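Local coordinates for protein chlorella virus DNA ligase-adenylate (Chlorella virus, PDB 1FVI) that probably seals nicks in duplex DNA by ATP-dependent strand joining, and is captured here as the enzyme-adenylate intermediate with AMP in its pocket, at residues A[141-144]-A[145-148]; A[116-119]-A[120-124]. The protein carries 1 engineered substitution. All coordinates share one frame; numbering follows the deposited sequence.

Interaction 1 of 2, residues A[141-144]-A[145-148]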
loop_
_atom_site.group_PDB
_atom_site.type_symbol
_atom_site.label_atom_id
_atom_site.label_comp_id
_atom_site.label_asym_id
_atom_site.label_seq_id
_atom_site.Cartn_x
_atom_site.Cartn_y
_atom_site.Cartn_z
ATOM N N ILE A 141 -15.229 -5.294 -0.394
ATOM C CA ILE A 141 -15.418 -5.284 -1.843
ATOM C C ILE A 141 -16.501 -6.335 -2.124
ATOM O O ILE A 141 -16.446 -7.447 -1.589
ATOM C CB ILE A 141 -14.082 -5.660 -2.574
ATOM C CG1 ILE A 141 -12.955 -4.695 -2.180
ATOM C CG2 ILE A 141 -14.281 -5.742 -4.082
ATOM C CD1 ILE A 141 -13.168 -3.263 -2.606
ATOM N N ASN A 142 -17.458 -5.997 -2.990
ATOM C CA ASN A 142 -18.562 -6.894 -3.291
ATOM C C ASN A 142 -18.562 -7.556 -4.645
ATOM O O ASN A 142 -19.250 -8.560 -4.839
ATOM C CB ASN A 142 -19.880 -6.152 -3.117
ATOM C CG ASN A 142 -20.136 -5.751 -1.686
ATOM O OD1 ASN A 142 -19.905 -6.525 -0.751
ATOM N ND2 ASN A 142 -20.619 -4.539 -1.504
ATOM N N ASN A 143 -17.830 -6.975 -5.593
ATOM C CA ASN A 143 -17.779 -7.510 -6.957
ATOM C C ASN A 143 -16.457 -7.184 -7.676
ATOM O O ASN A 143 -15.616 -6.426 -7.160
ATOM C CB ASN A 143 -18.998 -7.026 -7.786
ATOM C CG ASN A 143 -19.147 -5.501 -7.805
ATOM O OD1 ASN A 143 -20.116 -4.946 -7.272
ATOM N ND2 ASN A 143 -18.185 -4.827 -8.403
ATOM N N ILE A 144 -16.278 -7.776 -8.859
ATOM C CA ILE A 144 -15.067 -7.580 -9.666
ATOM C C ILE A 144 -14.784 -6.112 -10.045
ATOM O O ILE A 144 -13.643 -5.664 -10.002
ATOM C CB ILE A 144 -15.107 -8.493 -10.927
ATOM C CG1 ILE A 144 -14.957 -9.954 -10.489
ATOM C CG2 ILE A 144 -14.046 -8.054 -11.961
ATOM C CD1 ILE A 144 -15.103 -10.947 -11.577
ATOM N N THR A 145 -15.828 -5.372 -10.395
ATOM C CA THR A 145 -15.694 -3.965 -10.749
ATOM C C THR A 145 -15.128 -3.211 -9.559
ATOM O O THR A 145 -14.219 -2.392 -9.708
ATOM C CB THR A 145 -17.055 -3.373 -11.097
ATOM O OG1 THR A 145 -17.738 -4.274 -11.975
ATOM C CG2 THR A 145 -16.903 -2.010 -11.767
ATOM N N GLU A 146 -15.659 -3.508 -8.376
ATOM C CA GLU A 146 -15.182 -2.882 -7.152
ATOM C C GLU A 146 -13.727 -3.241 -6.842
ATOM O O GLU A 146 -12.960 -2.387 -6.376
ATOM C CB GLU A 146 -16.094 -3.224 -5.981
ATOM C CG GLU A 146 -17.363 -2.361 -5.938
ATOM C CD GLU A 146 -18.200 -2.578 -4.684
ATOM O OE1 GLU A 146 -17.732 -3.244 -3.746
ATOM O OE2 GLU A 146 -19.342 -2.089 -4.640
ATOM N N LEU A 147 -13.345 -4.487 -7.128
ATOM C CA LEU A 147 -11.970 -4.957 -6.910
ATOM C C LEU A 147 -10.977 -4.188 -7.799
ATOM O O LEU A 147 -9.960 -3.685 -7.324
ATOM C CB LEU A 147 -11.856 -6.463 -7.201
ATOM C CG LEU A 147 -11.227 -7.369 -6.128
ATOM C CD1 LEU A 147 -10.705 -8.649 -6.762
ATOM C CD2 LEU A 147 -10.113 -6.662 -5.408
ATOM N N LEU A 148 -11.264 -4.127 -9.097
ATOM C CA LEU A 148 -10.415 -3.393 -10.037
ATOM C C LEU A 148 -10.337 -1.882 -9.724
ATOM O O LEU A 148 -9.258 -1.286 -9.795
ATOM C CB LEU A 148 -10.925 -3.621 -11.455
ATOM C CG LEU A 148 -10.710 -5.080 -11.837
ATOM C CD1 LEU A 148 -11.484 -5.407 -13.077
ATOM C CD2 LEU A 148 -9.228 -5.346 -12.006
HETATM O O HOH W 1 -21.498 -2.735 -3.315
#
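E146, in the first turn of helix 144-156, sends its carboxylate back to the backbone amide of N142, one residue ahead of the N-cap position held by N143. N142 N gives E146 OE1 a hydrogen bond of 2.9 Å with an N-H...O angle of 159°. The amide approaches from above the carboxylate plane, 41° out of it. The glutamate gets there with CG anti to its carbonyl carbon (chi1 -80°) and the chain extended beyond, which lays it past I141 in the opposite direction. Helical bonding starts at the cap: L147 N donates to N143 O at 3.0 Å, and L148 N to I144 O at 3.0 Å.

The tight part is apolar and faces the protein. I141 CG2 comes within 3.6 Å of E146 CB, so that the glutamate's aliphatic base shares in the packing, and also meets L147 CB at 4.0 Å. One turn along, I144 CG2 lies beside L148 CD1 at 3.8 Å, the two side chains pointing the same way. I14 and F19 continue this surface over I144, while C21 and A23 of strand 21-25 receive I141; all belong to the adenylation domain, whose AMP-binding T24 lies on the same strand.

The outer side is looser and wet. N142 and E146 run side by side there, their end groups joined through a water that accepts from N142 ND2 at 2.7 Å and donates to E146 OE2 at 2.6 Å. Both carboxylate oxygens are thus held, one by a backbone amide and the other by water. The helix start probably favours this negative charge. The bond from N142 N joins the residue just after strand 139-141 to the first turn of the helix.

Interaction 2 of 2, residues A[116-119]-A[120-124]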
loop_
_atom_site.group_PDB
_atom_site.type_symbol
_atom_site.label_atom_id
_atom_site.label_comp_id
_atom_site.label_asym_id
_atom_site.label_seq_id
_atom_site.Cartn_x
_atom_site.Cartn_y
_atom_site.Cartn_z
ATOM N N LYS A 116 -8.869 -1.982 16.283
ATOM C CA LYS A 116 -9.639 -0.745 16.319
ATOM C C LYS A 116 -9.915 -0.290 17.743
ATOM O O LYS A 116 -9.688 0.885 18.082
ATOM C CB LYS A 116 -10.954 -0.899 15.551
ATOM C CG LYS A 116 -10.788 -0.950 14.051
ATOM C CD LYS A 116 -12.126 -1.092 13.354
ATOM C CE LYS A 116 -12.998 0.133 13.587
ATOM N NZ LYS A 116 -14.345 -0.006 12.968
ATOM N N ASN A 117 -10.364 -1.236 18.572
ATOM C CA ASN A 117 -10.674 -0.959 19.969
ATOM C C ASN A 117 -9.445 -0.584 20.771
ATOM O O ASN A 117 -9.497 0.338 21.591
ATOM C CB ASN A 117 -11.407 -2.127 20.621
ATOM C CG ASN A 117 -12.864 -2.195 20.207
ATOM O OD1 ASN A 117 -13.307 -3.180 19.610
ATOM N ND2 ASN A 117 -13.619 -1.140 20.511
ATOM N N TYR A 118 -8.327 -1.250 20.500
ATOM C CA TYR A 118 -7.100 -0.940 21.216
ATOM C C TYR A 118 -6.772 0.529 20.962
ATOM O O TYR A 118 -6.452 1.262 21.900
ATOM C CB TYR A 118 -5.950 -1.845 20.757
ATOM C CG TYR A 118 -4.669 -1.613 21.505
ATOM C CD1 TYR A 118 -4.370 -2.345 22.653
ATOM C CD2 TYR A 118 -3.768 -0.635 21.092
ATOM C CE1 TYR A 118 -3.208 -2.106 23.373
ATOM C CE2 TYR A 118 -2.603 -0.384 21.799
ATOM C CZ TYR A 118 -2.328 -1.123 22.940
ATOM O OH TYR A 118 -1.171 -0.887 23.637
ATOM N N ILE A 119 -6.912 0.958 19.704
ATOM C CA ILE A 119 -6.633 2.346 19.305
ATOM C C ILE A 119 -7.579 3.341 19.990
ATOM O O ILE A 119 -7.203 4.470 20.289
ATOM C CB ILE A 119 -6.690 2.502 17.759
ATOM C CG1 ILE A 119 -5.535 1.716 17.135
ATOM C CG2 ILE A 119 -6.617 3.990 17.340
ATOM C CD1 ILE A 119 -5.702 1.427 15.661
ATOM N N THR A 120 -8.811 2.906 20.221
ATOM C CA THR A 120 -9.817 3.717 20.896
ATOM C C THR A 120 -9.388 3.963 22.340
ATOM O O THR A 120 -9.657 5.019 22.897
ATOM C CB THR A 120 -11.177 2.985 20.878
ATOM O OG1 THR A 120 -11.832 3.227 19.627
ATOM C CG2 THR A 120 -12.058 3.425 22.010
ATOM N N VAL A 121 -8.742 2.965 22.942
ATOM C CA VAL A 121 -8.273 3.042 24.327
ATOM C C VAL A 121 -6.965 3.835 24.391
ATOM O O VAL A 121 -6.677 4.486 25.396
ATOM C CB VAL A 121 -7.985 1.605 24.921
ATOM C CG1 VAL A 121 -7.411 1.702 26.323
ATOM C CG2 VAL A 121 -9.230 0.751 24.927
ATOM N N HIS A 122 -6.189 3.749 23.308
ATOM C CA HIS A 122 -4.881 4.389 23.180
ATOM C C HIS A 122 -4.779 5.244 21.900
ATOM O O HIS A 122 -3.934 4.983 21.046
ATOM C CB HIS A 122 -3.797 3.297 23.111
ATOM C CG HIS A 122 -3.869 2.273 24.207
ATOM N ND1 HIS A 122 -4.734 1.198 24.171
ATOM C CD2 HIS A 122 -3.127 2.117 25.328
ATOM C CE1 HIS A 122 -4.514 0.421 25.216
ATOM N NE2 HIS A 122 -3.543 0.956 25.934
ATOM N N PRO A 123 -5.557 6.331 21.802
ATOM C CA PRO A 123 -5.536 7.196 20.611
ATOM C C PRO A 123 -4.194 7.869 20.329
ATOM O O PRO A 123 -3.794 8.024 19.178
ATOM C CB PRO A 123 -6.604 8.252 20.924
ATOM C CG PRO A 123 -7.379 7.683 22.088
ATOM C CD PRO A 123 -6.362 6.938 22.872
ATOM N N HIS A 124 -3.523 8.276 21.402
ATOM C CA HIS A 124 -2.243 8.963 21.343
ATOM C C HIS A 124 -1.184 8.240 20.535
ATOM O O HIS A 124 -0.193 8.849 20.132
ATOM C CB HIS A 124 -1.721 9.186 22.762
ATOM C CG HIS A 124 -1.730 7.946 23.601
ATOM N ND1 HIS A 124 -2.896 7.361 24.052
ATOM C CD2 HIS A 124 -0.720 7.157 24.041
ATOM C CE1 HIS A 124 -2.604 6.267 24.733
ATOM N NE2 HIS A 124 -1.290 6.121 24.739
#
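Helix 108-121 runs out here through two regular backbone bonds, T120 N to K116 O at 3.1 Å and V121 N to N117 O at 3.0 Å, before H122 leaves the helical conformation and P123 starts a short 3-10 turn. The next carbonyl, Y118 O, takes H122 N at 2.9 Å, a weak bond from V121 N, and the imidazole of H122. H122 ND1 donates to Y118 O at 2.8 Å with an N-H...O angle of 160°, the oxygen lying exactly in the imidazole plane. The histidine thereby grips one carbonyl with both its backbone and its side chain.

The same imidazole uses a face on the tyrosine ring. Y118 carries its CG opposite the backbone N (chi1 -177°), which takes the phenol outward from the helix, leaning toward its C-terminal end, to lie against one face of the H122 ring. The rings form an offset stack with planes 14° apart. H122 ND1 lies over the middle of the phenol, while Y118 CZ sits toward the rim of the imidazole; Y118 CE1 and H122 CE1 approach to 3.4 Å. A hydrogen bond in the imidazole plane and a stack against its face together fix the tilt and rotation of H122. One residue on, P123 N, 2.9 Å from I119 O, has no hydrogen to give, so the i to i+4 pattern cannot continue there; the proline ring lies against that same oxygen.

The contact is a surface one, but its inner flank is covered. Y118 packs on W96 and Y99 of strand 92-99 and on P60, and I119 on W96 and L126. Through these side chains the closing turn of helix 108-121, the connection of a beta-alpha-beta unit, lies against strand 92-99 just before the chain heads for the parallel neighbour, strand 131-135.

From the N terminus the chain passes through strand 92-99 into helix 108-121, whose C-terminal end is finished by interaction 2. It then returns through strand 131-135, crosses to the other sheet as strand 139-141, and enters helix 144-156 at interaction 1. Each contact is local, closing only a short span of chain, one ending a helix and one starting the next. They follow in series, neither nested nor crossed. The centres of interactions 1 and 2 are 30 Å apart and their nearest atoms about 14 Å, so they do not touch. Residues 116-124 belong with the sheet of strand 92-99 and residues 141-148 with that of strand 21-25, both within the adenylation domain.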